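Local coordinates for glucose-6-phosphate isomerase (Thermus thermophilus, PDB 1ZZG), which probably catalyses the reversible isomerisation of glucose 6-phosphate to fructose 6-phosphate in glycolysis and gluconeogenesis, at residues L4-R7 against G11-E14; W142-A145 against D150-R153; G185-A190 against F261-D266; L287-Q292 against K344-A349. One frame throughout, in Å; residues are numbered along the deposited sequence.

Contact 1: L4-R7 against G11-E14; sequences LDTR and GFPE
Phe-12 meets Thr-6 and Leu-4 across the turn that leads from strand 3-5 into helix 12-18. Walking along 11-14, Gly-11 comes first, at the N-cap position just before the helix. Phe-12 follows and carries the contact. With CG anti to the backbone N (chi1 -173°), its ring is swung back toward the strand, and Thr-6 CG2 and OG1 both stand 4.0 Å from Phe-12 CD2, so the threonine's forked end straddles that ring atom. Thr-6 and Phe-12 cross at about a right angle, the methyl approaching the ring obliquely, and Leu-4 CD2 stands 4.5 Å from Phe-12 CE2, a looser touch. Strand 3-5 is an outermost strand of the mixed sheet, antiparallel to 360-366, so this packing brings the first helix of the chain against the sheet's margin; side chains of helix 228-238 (Lys-231, Leu-234 and Leu-235) also pack on Phe-12, consistent with a bulky apolar residue at this buried place. Pro-13 suits the first turn of a helix, where its missing N-H costs no helical bond, and Glu-14 turns to a salt bridge with Arg-18. On the strand side, Asp-5 OD1 accepts from Arg-7 N at 2.9 Å in an Asx turn, while Arg-7 NH2 reaches Asp-5 OD2 at 2.8 Å, in the guanidinium plane but well above that of the carboxylate. Tyr-351 OH also hydrogen-bonds to Asp-5 OD1.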
loop_
_atom_site.group_PDB
_atom_site.type_symbol
_atom_site.label_atom_id
_atom_site.label_comp_id
_atom_site.label_asym_id
_atom_site.label_seq_id
_atom_site.Cartn_x
_atom_site.Cartn_y
_atom_site.Cartn_z
ATOM N N LEU A 4 -5.294 -18.095 -17.185
ATOM C CA LEU A 4 -5.291 -16.781 -17.812
ATOM C C LEU A 4 -6.592 -16.580 -18.578
ATOM O O LEU A 4 -6.984 -17.422 -19.387
ATOM C CB LEU A 4 -4.107 -16.636 -18.775
ATOM C CG LEU A 4 -4.152 -15.393 -19.678
ATOM C CD1 LEU A 4 -4.112 -14.114 -18.837
ATOM C CD2 LEU A 4 -2.975 -15.433 -20.645
ATOM N N ASP A 5 -7.256 -15.461 -18.312
ATOM C CA ASP A 5 -8.513 -15.127 -18.972
ATOM C C ASP A 5 -8.369 -13.835 -19.772
ATOM O O ASP A 5 -8.052 -12.785 -19.219
ATOM C CB ASP A 5 -9.624 -14.966 -17.931
ATOM C CG ASP A 5 -10.972 -14.663 -18.558
ATOM O OD1 ASP A 5 -11.096 -13.633 -19.250
ATOM O OD2 ASP A 5 -11.910 -15.461 -18.356
ATOM N N THR A 6 -8.605 -13.919 -21.075
ATOM C CA THR A 6 -8.501 -12.758 -21.947
ATOM C C THR A 6 -9.825 -12.524 -22.686
ATOM O O THR A 6 -9.841 -11.987 -23.792
ATOM C CB THR A 6 -7.365 -12.947 -22.987
ATOM O OG1 THR A 6 -7.578 -14.161 -23.721
ATOM C CG2 THR A 6 -6.003 -13.009 -22.296
ATOM N N ARG A 7 -10.929 -12.916 -22.057
ATOM C CA ARG A 7 -12.252 -12.779 -22.660
ATOM C C ARG A 7 -12.541 -11.405 -23.254
ATOM O O ARG A 7 -13.304 -11.303 -24.212
ATOM C CB ARG A 7 -13.345 -13.131 -21.636
ATOM C CG ARG A 7 -13.607 -12.046 -20.600
ATOM C CD ARG A 7 -14.622 -12.479 -19.545
ATOM N NE ARG A 7 -14.094 -13.517 -18.664
ATOM C CZ ARG A 7 -14.642 -13.858 -17.501
ATOM N NH1 ARG A 7 -15.738 -13.243 -17.080
ATOM N NH2 ARG A 7 -14.095 -14.807 -16.754
ATOM N N GLY A 11 -8.613 -10.172 -29.790
ATOM C CA GLY A 11 -7.530 -10.342 -30.743
ATOM C C GLY A 11 -6.265 -10.998 -30.202
ATOM O O GLY A 11 -5.266 -11.086 -30.916
ATOM N N PHE A 12 -6.302 -11.478 -28.961
ATOM C CA PHE A 12 -5.120 -12.091 -28.361
ATOM C C PHE A 12 -4.628 -13.393 -29.001
ATOM O O PHE A 12 -3.429 -13.576 -29.185
ATOM C CB PHE A 12 -5.327 -12.321 -26.862
ATOM C CG PHE A 12 -4.090 -12.804 -26.159
ATOM C CD1 PHE A 12 -2.954 -11.999 -26.090
ATOM C CD2 PHE A 12 -4.041 -14.077 -25.613
ATOM C CE1 PHE A 12 -1.778 -12.462 -25.486
ATOM C CE2 PHE A 12 -2.872 -14.553 -25.008
ATOM C CZ PHE A 12 -1.738 -13.742 -24.944
ATOM N N PRO A 13 -5.540 -14.322 -29.326
ATOM C CA PRO A 13 -5.098 -15.580 -29.942
ATOM C C PRO A 13 -4.307 -15.333 -31.229
ATOM O O PRO A 13 -3.347 -16.045 -31.520
ATOM C CB PRO A 13 -6.413 -16.318 -30.182
ATOM C CG PRO A 13 -7.266 -15.848 -29.033
ATOM C CD PRO A 13 -6.984 -14.359 -29.035
ATOM N N GLU A 14 -4.703 -14.319 -31.992
ATOM C CA GLU A 14 -4.007 -14.008 -33.234
ATOM C C GLU A 14 -2.664 -13.339 -32.948
ATOM O O GLU A 14 -1.672 -13.567 -33.642
ATOM C CB GLU A 14 -4.878 -13.098 -34.110
ATOM C CG GLU A 14 -4.269 -12.662 -35.438
ATOM C CD GLU A 14 -3.182 -11.615 -35.283
ATOM O OE1 GLU A 14 -3.240 -10.848 -34.296
ATOM O OE2 GLU A 14 -2.282 -11.545 -36.152
#

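Contact 2: W142-A145 against D150-R153; sequences WLKA and DWRR
Trp-151 lays one face of its indole along the side chain of Lys-144, joining the end of helix 130-147 to the short connection into strand 155-159, the return limb of a beta-alpha-beta crossover (strand 118-124, helix 130-147, strand 155-159) in the parallel sheet. The buried part lies at the base. Trp-151 CB sits 3.8 Å from Leu-143 O and 4.1 Å from Leu-143 CB, and Leu-143 continues inward to Val-120 of strand 118-124, as befits a branched apolar residue on the buried side of a helix. Further out, the lysine is partly exposed, yet its methylenes pack closely, Lys-144 CE coming to 3.7 Å from Trp-151 CZ2. The two side chains run side by side and point the same way, the lysine chain extended beyond CG, so that CG and CE pass in turn over the same face. On the opposite face of the indole, Arg-152 CG lies over the centre, 3.5 Å above the plane, and the arginine goes on to a salt bridge with Glu-173. Replacing Trp-151 by an alanine would probably leave the Lys-144 methylenes and Arg-152 CG without the indole that lies between them. The distant ammonium adds little: Lys-144 NZ is 5.0 Å from the centroid of the six-membered ring of Trp-151, at most a weak cation-pi attraction. The CH-pi contact is better placed, with Lys-144 CG 3.9 Å from the centroid of the five-membered ring of Trp-151 and only 6° off its normal.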
loop_
_atom_site.group_PDB
_atom_site.type_symbol
_atom_site.label_atom_id
_atom_site.label_comp_id
_atom_site.label_asym_id
_atom_site.label_seq_id
_atom_site.Cartn_x
_atom_site.Cartn_y
_atom_site.Cartn_z
ATOM N N TRP A 142 19.795 -3.193 22.334
ATOM C CA TRP A 142 18.606 -3.611 23.065
ATOM C C TRP A 142 18.717 -5.067 23.507
ATOM O O TRP A 142 18.494 -5.394 24.676
ATOM C CB TRP A 142 17.389 -3.414 22.157
ATOM C CG TRP A 142 16.053 -3.678 22.768
ATOM C CD1 TRP A 142 15.379 -2.891 23.664
ATOM C CD2 TRP A 142 15.186 -4.769 22.461
ATOM N NE1 TRP A 142 14.141 -3.425 23.925
ATOM C CE2 TRP A 142 13.995 -4.580 23.199
ATOM C CE3 TRP A 142 15.297 -5.892 21.629
ATOM C CZ2 TRP A 142 12.920 -5.472 23.128
ATOM C CZ3 TRP A 142 14.229 -6.778 21.557
ATOM C CH2 TRP A 142 13.052 -6.560 22.307
ATOM N N LEU A 143 19.091 -5.936 22.575
ATOM C CA LEU A 143 19.222 -7.357 22.872
ATOM C C LEU A 143 20.259 -7.634 23.955
ATOM O O LEU A 143 19.986 -8.364 24.911
ATOM C CB LEU A 143 19.598 -8.126 21.604
ATOM C CG LEU A 143 18.528 -8.210 20.515
ATOM C CD1 LEU A 143 19.092 -8.978 19.323
ATOM C CD2 LEU A 143 17.289 -8.898 21.065
ATOM N N LYS A 144 21.442 -7.052 23.801
ATOM C CA LYS A 144 22.509 -7.248 24.770
ATOM C C LYS A 144 22.136 -6.758 26.171
ATOM O O LYS A 144 22.398 -7.443 27.160
ATOM C CB LYS A 144 23.784 -6.545 24.295
ATOM C CG LYS A 144 24.398 -7.164 23.051
ATOM C CD LYS A 144 25.674 -6.453 22.652
ATOM C CE LYS A 144 26.349 -7.136 21.478
ATOM N NZ LYS A 144 27.593 -6.421 21.091
ATOM N N ALA A 145 21.505 -5.588 26.247
ATOM C CA ALA A 145 21.125 -5.004 27.531
ATOM C C ALA A 145 20.073 -5.774 28.323
ATOM O O ALA A 145 20.114 -5.793 29.556
ATOM C CB ALA A 145 20.660 -3.560 27.330
ATOM N N ASP A 150 22.688 -14.427 26.512
ATOM C CA ASP A 150 21.758 -15.154 25.670
ATOM C C ASP A 150 21.275 -14.344 24.468
ATOM O O ASP A 150 20.370 -14.774 23.758
ATOM C CB ASP A 150 20.564 -15.613 26.506
ATOM C CG ASP A 150 19.775 -16.713 25.833
ATOM O OD1 ASP A 150 20.387 -17.744 25.475
ATOM O OD2 ASP A 150 18.548 -16.547 25.662
ATOM N N TRP A 151 21.878 -13.184 24.224
ATOM C CA TRP A 151 21.452 -12.359 23.099
ATOM C C TRP A 151 21.671 -13.025 21.742
ATOM O O TRP A 151 20.818 -12.939 20.859
ATOM C CB TRP A 151 22.151 -10.989 23.113
ATOM C CG TRP A 151 23.621 -10.995 22.769
ATOM C CD1 TRP A 151 24.668 -11.122 23.639
ATOM C CD2 TRP A 151 24.201 -10.833 21.464
ATOM N NE1 TRP A 151 25.860 -11.042 22.962
ATOM C CE2 TRP A 151 25.607 -10.865 21.626
ATOM C CE3 TRP A 151 23.671 -10.661 20.175
ATOM C CZ2 TRP A 151 26.497 -10.733 20.543
ATOM C CZ3 TRP A 151 24.554 -10.530 19.096
ATOM C CH2 TRP A 151 25.952 -10.567 19.291
ATOM N N ARG A 152 22.807 -13.694 21.577
ATOM C CA ARG A 152 23.119 -14.345 20.308
ATOM C C ARG A 152 22.031 -15.266 19.778
ATOM O O ARG A 152 21.847 -15.370 18.564
ATOM C CB ARG A 152 24.429 -15.122 20.419
ATOM C CG ARG A 152 25.619 -14.228 20.704
ATOM C CD ARG A 152 26.946 -14.962 20.606
ATOM N NE ARG A 152 28.048 -14.036 20.842
ATOM C CZ ARG A 152 28.385 -13.571 22.041
ATOM N NH1 ARG A 152 27.715 -13.957 23.120
ATOM N NH2 ARG A 152 29.371 -12.692 22.156
ATOM N N ARG A 153 21.305 -15.931 20.672
ATOM C CA ARG A 153 20.256 -16.841 20.238
ATOM C C ARG A 153 19.063 -16.086 19.664
ATOM O O ARG A 153 18.261 -16.661 18.928
ATOM C CB ARG A 153 19.782 -17.718 21.402
ATOM C CG ARG A 153 18.907 -18.888 20.961
ATOM C CD ARG A 153 18.334 -19.679 22.136
ATOM N NE ARG A 153 17.511 -20.797 21.672
ATOM C CZ ARG A 153 16.737 -21.545 22.457
ATOM N NH1 ARG A 153 16.665 -21.303 23.759
ATOM N NH2 ARG A 153 16.026 -22.534 21.936
#

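Contact 3: G185-A190 against F261-D266; sequences GGRFSA and FVQLHD
Arg-187 packs its first carbon against the amide of Gln-263 and then runs past helix 257-269 toward a set of polar partners. Its CB lies 3.7 Å from Gln-263 CD. CG stands between the backbone N and the carbonyl carbon (chi1 54°), and from there the chain extends straight to NE, passing the helix where Arg-187 CD comes to 3.8 Å from Gln-263 O. NE donates to Ser-268 OG, NH1 forms a salt bridge to Glu-267 and a hydrogen bond to Gln-399, and NH2 bonds to the carbonyls of Ala-396 and Asp-398, a set of partners that suits the several N-H groups of a buried arginine. Gln-263, extended beyond CG, also gives NE2 to Glu-267 OE2, so both residues hold the same carboxylate.

Beside this polar group is an apolar one. Leu-264 CD1 stands over a face of Phe-188, offset toward the rim, 3.7 Å from Phe-188 CZ; measured to the ring centroid, this CH-pi contact lies 23° off the normal. A serine in place of Phe-188 would probably leave Leu-264 CD1 without its facing ring and Trp-43 without its stacking partner. Glu-267 is the predicted proton donor, so this is part of the wall of the phosphoglucose isomerase active site, where Arg-187 and Gln-263 probably help to position that carboxylate.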
loop_
_atom_site.group_PDB
_atom_site.type_symbol
_atom_site.label_atom_id
_atom_site.label_comp_id
_atom_site.label_asym_id
_atom_site.label_seq_id
_atom_site.Cartn_x
_atom_site.Cartn_y
_atom_site.Cartn_z
ATOM N N GLY A 185 19.047 -12.288 -6.944
ATOM C CA GLY A 185 18.942 -10.877 -6.623
ATOM C C GLY A 185 17.885 -10.612 -5.562
ATOM O O GLY A 185 16.963 -11.405 -5.372
ATOM N N GLY A 186 18.017 -9.488 -4.868
ATOM C CA GLY A 186 17.064 -9.139 -3.828
ATOM C C GLY A 186 15.587 -9.238 -4.180
ATOM O O GLY A 186 14.832 -9.922 -3.485
ATOM N N ARG A 187 15.154 -8.570 -5.248
ATOM C CA ARG A 187 13.735 -8.614 -5.596
ATOM C C ARG A 187 13.267 -9.964 -6.110
ATOM O O ARG A 187 12.072 -10.171 -6.290
ATOM C CB ARG A 187 13.381 -7.511 -6.605
ATOM C CG ARG A 187 14.218 -7.503 -7.856
ATOM C CD ARG A 187 13.862 -6.308 -8.743
ATOM N NE ARG A 187 14.756 -6.262 -9.891
ATOM C CZ ARG A 187 15.950 -5.680 -9.895
ATOM N NH1 ARG A 187 16.405 -5.064 -8.808
ATOM N NH2 ARG A 187 16.706 -5.749 -10.982
ATOM N N PHE A 188 14.204 -10.881 -6.335
ATOM C CA PHE A 188 13.881 -12.229 -6.812
ATOM C C PHE A 188 14.170 -13.249 -5.707
ATOM O O PHE A 188 14.235 -14.450 -5.973
ATOM C CB PHE A 188 14.752 -12.583 -8.026
ATOM C CG PHE A 188 14.365 -11.873 -9.292
ATOM C CD1 PHE A 188 13.464 -12.452 -10.181
ATOM C CD2 PHE A 188 14.906 -10.631 -9.602
ATOM C CE1 PHE A 188 13.111 -11.804 -11.361
ATOM C CE2 PHE A 188 14.558 -9.974 -10.782
ATOM C CZ PHE A 188 13.659 -10.565 -11.660
ATOM N N SER A 189 14.321 -12.774 -4.474
ATOM C CA SER A 189 14.680 -13.650 -3.357
ATOM C C SER A 189 13.573 -14.181 -2.455
ATOM O O SER A 189 13.875 -14.814 -1.450
ATOM C CB SER A 189 15.697 -12.937 -2.461
ATOM O OG SER A 189 15.049 -11.974 -1.631
ATOM N N ALA A 190 12.312 -13.946 -2.794
ATOM C CA ALA A 190 11.219 -14.393 -1.931
ATOM C C ALA A 190 11.206 -15.871 -1.539
ATOM O O ALA A 190 10.828 -16.206 -0.417
ATOM C CB ALA A 190 9.880 -14.025 -2.554
ATOM N N PHE A 261 5.018 -7.017 -6.261
ATOM C CA PHE A 261 5.045 -6.995 -7.722
ATOM C C PHE A 261 5.551 -5.663 -8.260
ATOM O O PHE A 261 6.277 -5.614 -9.262
ATOM C CB PHE A 261 3.660 -7.263 -8.310
ATOM C CG PHE A 261 3.626 -7.144 -9.810
ATOM C CD1 PHE A 261 4.266 -8.091 -10.611
ATOM C CD2 PHE A 261 3.038 -6.041 -10.420
ATOM C CE1 PHE A 261 4.327 -7.935 -11.997
ATOM C CE2 PHE A 261 3.092 -5.873 -11.802
ATOM C CZ PHE A 261 3.740 -6.824 -12.593
ATOM N N VAL A 262 5.158 -4.575 -7.604
ATOM C CA VAL A 262 5.596 -3.253 -8.028
ATOM C C VAL A 262 7.127 -3.160 -8.028
ATOM O O VAL A 262 7.710 -2.635 -8.978
ATOM C CB VAL A 262 4.971 -2.151 -7.138
ATOM C CG1 VAL A 262 5.577 -0.797 -7.473
ATOM C CG2 VAL A 262 3.465 -2.098 -7.377
ATOM N N GLN A 263 7.784 -3.663 -6.983
ATOM C CA GLN A 263 9.245 -3.632 -6.970
ATOM C C GLN A 263 9.782 -4.550 -8.061
ATOM O O GLN A 263 10.717 -4.198 -8.779
ATOM C CB GLN A 263 9.842 -4.101 -5.636
ATOM C CG GLN A 263 11.340 -4.395 -5.788
ATOM C CD GLN A 263 12.048 -4.770 -4.504
ATOM O OE1 GLN A 263 11.484 -5.432 -3.641
ATOM N NE2 GLN A 263 13.310 -4.368 -4.386
ATOM N N LEU A 264 9.210 -5.745 -8.163
ATOM C CA LEU A 264 9.653 -6.700 -9.171
ATOM C C LEU A 264 9.583 -6.085 -10.568
ATOM O O LEU A 264 10.550 -6.121 -11.329
ATOM C CB LEU A 264 8.783 -7.957 -9.141
ATOM C CG LEU A 264 9.090 -8.954 -10.268
ATOM C CD1 LEU A 264 10.494 -9.525 -10.072
ATOM C CD2 LEU A 264 8.057 -10.067 -10.290
ATOM N N HIS A 265 8.426 -5.520 -10.897
ATOM C CA HIS A 265 8.211 -4.924 -12.211
ATOM C C HIS A 265 9.029 -3.654 -12.467
ATOM O O HIS A 265 9.800 -3.582 -13.430
ATOM C CB HIS A 265 6.724 -4.617 -12.396
ATOM C CG HIS A 265 6.387 -4.061 -13.743
ATOM N ND1 HIS A 265 6.252 -4.854 -14.862
ATOM C CD2 HIS A 265 6.183 -2.787 -14.155
ATOM C CE1 HIS A 265 5.977 -4.091 -15.907
ATOM N NE2 HIS A 265 5.929 -2.832 -15.504
ATOM N N ASP A 266 8.845 -2.660 -11.604
ATOM C CA ASP A 266 9.529 -1.368 -11.703
ATOM C C ASP A 266 11.056 -1.437 -11.710
ATOM O O ASP A 266 11.700 -0.930 -12.617
ATOM C CB ASP A 266 9.105 -0.465 -10.538
ATOM C CG ASP A 266 7.737 0.161 -10.734
ATOM O OD1 ASP A 266 6.965 -0.305 -11.599
ATOM O OD2 ASP A 266 7.432 1.127 -9.995
#

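Contact 4: L287-Q292 against K344-A349; sequences LGPKDQ and KAEAEA
Pro-289, which follows a cis peptide bond, and Glu-346 of helix 339-356 are the nearest backbone neighbours, their CA atoms 6.6 Å apart, where the chain leaves strand 278-287 and coils into a 3-10 turn. The cis bond suits a proline, the residue that most readily adopts it, and the ring faces the helix. Pro-289 CB lies 3.5 Å from Glu-346 OE1, and Pro-289 CG lies 3.6 Å from Glu-346 OE2, so the ring carbons rest against both carboxylate oxygens. Gln-292, three residues on, supplies the polar link. With CG beside the backbone N (chi1 -63°) and the chain extended beyond it, its amide reaches across to the helix, and Gln-292 NE2 donates to Glu-346 OE1 at 2.9 Å. The bond is bent, 141° at the hydrogen, and comes in on the anti side of the oxygen, out of the carboxylate plane; the amide and carboxylate planes are 80° apart. Gln-292 OE1 turns instead to Tyr-250 OH, its stronger partner, so one amide serves both as donor and acceptor, as a glutamine can and a glutamate cannot. Glu-131 of the second subunit brings a like charge close to Glu-346 OE1, and Thr-409 of that subunit packs on Glu-346. A single neutral donor would probably offset little of that charge, and the proximity of two carboxylates at the subunit interface is likely to raise the proton affinity of one of them.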
loop_
_atom_site.group_PDB
_atom_site.type_symbol
_atom_site.label_atom_id
_atom_site.label_comp_id
_atom_site.label_asym_id
_atom_site.label_seq_id
_atom_site.Cartn_x
_atom_site.Cartn_y
_atom_site.Cartn_z
ATOM N N LEU A 287 -6.142 -3.219 -4.734
ATOM C CA LEU A 287 -6.739 -4.343 -4.034
ATOM C C LEU A 287 -8.238 -4.334 -4.283
ATOM O O LEU A 287 -8.853 -3.273 -4.348
ATOM C CB LEU A 287 -6.469 -4.249 -2.527
ATOM C CG LEU A 287 -5.017 -4.414 -2.063
ATOM C CD1 LEU A 287 -4.945 -4.251 -0.540
ATOM C CD2 LEU A 287 -4.497 -5.784 -2.478
ATOM N N GLY A 288 -8.817 -5.518 -4.426
ATOM C CA GLY A 288 -10.247 -5.617 -4.651
ATOM C C GLY A 288 -10.906 -6.245 -3.443
ATOM O O GLY A 288 -10.339 -7.161 -2.832
ATOM N N PRO A 289 -12.112 -5.789 -3.073
ATOM C CA PRO A 289 -12.894 -4.729 -3.718
ATOM C C PRO A 289 -12.661 -3.286 -3.245
ATOM O O PRO A 289 -13.219 -2.353 -3.829
ATOM C CB PRO A 289 -14.327 -5.167 -3.453
ATOM C CG PRO A 289 -14.223 -5.690 -2.052
ATOM C CD PRO A 289 -12.938 -6.517 -2.090
ATOM N N LYS A 290 -11.839 -3.085 -2.214
ATOM C CA LYS A 290 -11.631 -1.730 -1.691
ATOM C C LYS A 290 -11.267 -0.669 -2.739
ATOM O O LYS A 290 -11.685 0.487 -2.627
ATOM C CB LYS A 290 -10.588 -1.726 -0.554
ATOM C CG LYS A 290 -9.137 -1.876 -1.001
ATOM C CD LYS A 290 -8.172 -1.876 0.191
ATOM C CE LYS A 290 -8.393 -3.093 1.088
ATOM N NZ LYS A 290 -7.395 -3.210 2.196
ATOM N N ASP A 291 -10.507 -1.040 -3.764
ATOM C CA ASP A 291 -10.152 -0.048 -4.768
ATOM C C ASP A 291 -11.256 0.278 -5.775
ATOM O O ASP A 291 -11.067 1.095 -6.677
ATOM C CB ASP A 291 -8.845 -0.433 -5.459
ATOM C CG ASP A 291 -7.635 0.053 -4.679
ATOM O OD1 ASP A 291 -7.623 1.257 -4.335
ATOM O OD2 ASP A 291 -6.714 -0.742 -4.403
ATOM N N GLN A 292 -12.416 -0.351 -5.607
ATOM C CA GLN A 292 -13.564 -0.055 -6.458
ATOM C C GLN A 292 -14.075 1.257 -5.861
ATOM O O GLN A 292 -14.869 1.981 -6.468
ATOM C CB GLN A 292 -14.644 -1.138 -6.323
ATOM C CG GLN A 292 -14.216 -2.535 -6.772
ATOM C CD GLN A 292 -15.235 -3.618 -6.423
ATOM O OE1 GLN A 292 -14.976 -4.808 -6.612
ATOM N NE2 GLN A 292 -16.395 -3.209 -5.911
ATOM N N LYS A 344 -16.255 -12.720 -4.916
ATOM C CA LYS A 344 -16.188 -13.225 -6.289
ATOM C C LYS A 344 -17.066 -12.406 -7.227
ATOM O O LYS A 344 -16.656 -12.045 -8.322
ATOM C CB LYS A 344 -16.648 -14.688 -6.342
ATOM C CG LYS A 344 -15.781 -15.620 -7.190
ATOM C CD LYS A 344 -15.158 -14.926 -8.384
ATOM C CE LYS A 344 -14.313 -15.894 -9.203
ATOM N NZ LYS A 344 -15.104 -16.562 -10.269
ATOM N N ALA A 345 -18.288 -12.129 -6.789
ATOM C CA ALA A 345 -19.216 -11.354 -7.593
ATOM C C ALA A 345 -18.647 -9.973 -7.901
ATOM O O ALA A 345 -18.736 -9.501 -9.033
ATOM C CB ALA A 345 -20.549 -11.224 -6.869
ATOM N N GLU A 346 -18.062 -9.325 -6.896
ATOM C CA GLU A 346 -17.497 -7.997 -7.107
ATOM C C GLU A 346 -16.296 -8.028 -8.046
ATOM O O GLU A 346 -16.090 -7.104 -8.836
ATOM C CB GLU A 346 -17.081 -7.367 -5.777
ATOM C CG GLU A 346 -18.230 -7.140 -4.813
ATOM C CD GLU A 346 -17.874 -6.141 -3.736
ATOM O OE1 GLU A 346 -17.808 -4.935 -4.049
ATOM O OE2 GLU A 346 -17.640 -6.562 -2.585
ATOM N N ALA A 347 -15.504 -9.090 -7.957
ATOM C CA ALA A 347 -14.328 -9.222 -8.810
ATOM C C ALA A 347 -14.768 -9.370 -10.269
ATOM O O ALA A 347 -14.295 -8.644 -11.146
ATOM C CB ALA A 347 -13.502 -10.434 -8.374
ATOM N N GLU A 348 -15.683 -10.303 -10.517
ATOM C CA GLU A 348 -16.183 -10.536 -11.873
ATOM C C GLU A 348 -16.845 -9.270 -12.399
ATOM O O GLU A 348 -16.632 -8.878 -13.546
ATOM C CB GLU A 348 -17.203 -11.683 -11.893
ATOM C CG GLU A 348 -16.655 -13.074 -11.557
ATOM C CD GLU A 348 -15.702 -13.625 -12.610
ATOM O OE1 GLU A 348 -15.739 -13.154 -13.773
ATOM O OE2 GLU A 348 -14.925 -14.545 -12.277
ATOM N N ALA A 349 -17.643 -8.637 -11.543
ATOM C CA ALA A 349 -18.358 -7.418 -11.896
ATOM C C ALA A 349 -17.406 -6.298 -12.299
ATOM O O ALA A 349 -17.614 -5.636 -13.313
ATOM C CB ALA A 349 -19.224 -6.970 -10.722
#

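How the contacts relate
The four contacts follow one another along the chain without overlap. Contact 1 and contact 4 belong to the half of the fold built on the mixed sheet, the first at its marginal strand 3-5, the other where strand 278-287 ends and the following loop meets helix 339-356; their centres are about 21 Å apart, and they meet through a long, weak ion pair between Arg-7 and Glu-348. Contact 2 lies by the parallel sheet, on the opposite side of the chain's centre, its centre about 56 Å from that of contact 1. Between these extremes, the centre of contact 3 lies about 7 Å from that of the chain, beside the predicted catalytic glutamate. Contacts 3 and 4 both touch the second subunit, so the central site and the helix 339-356 region share in the dimer interface.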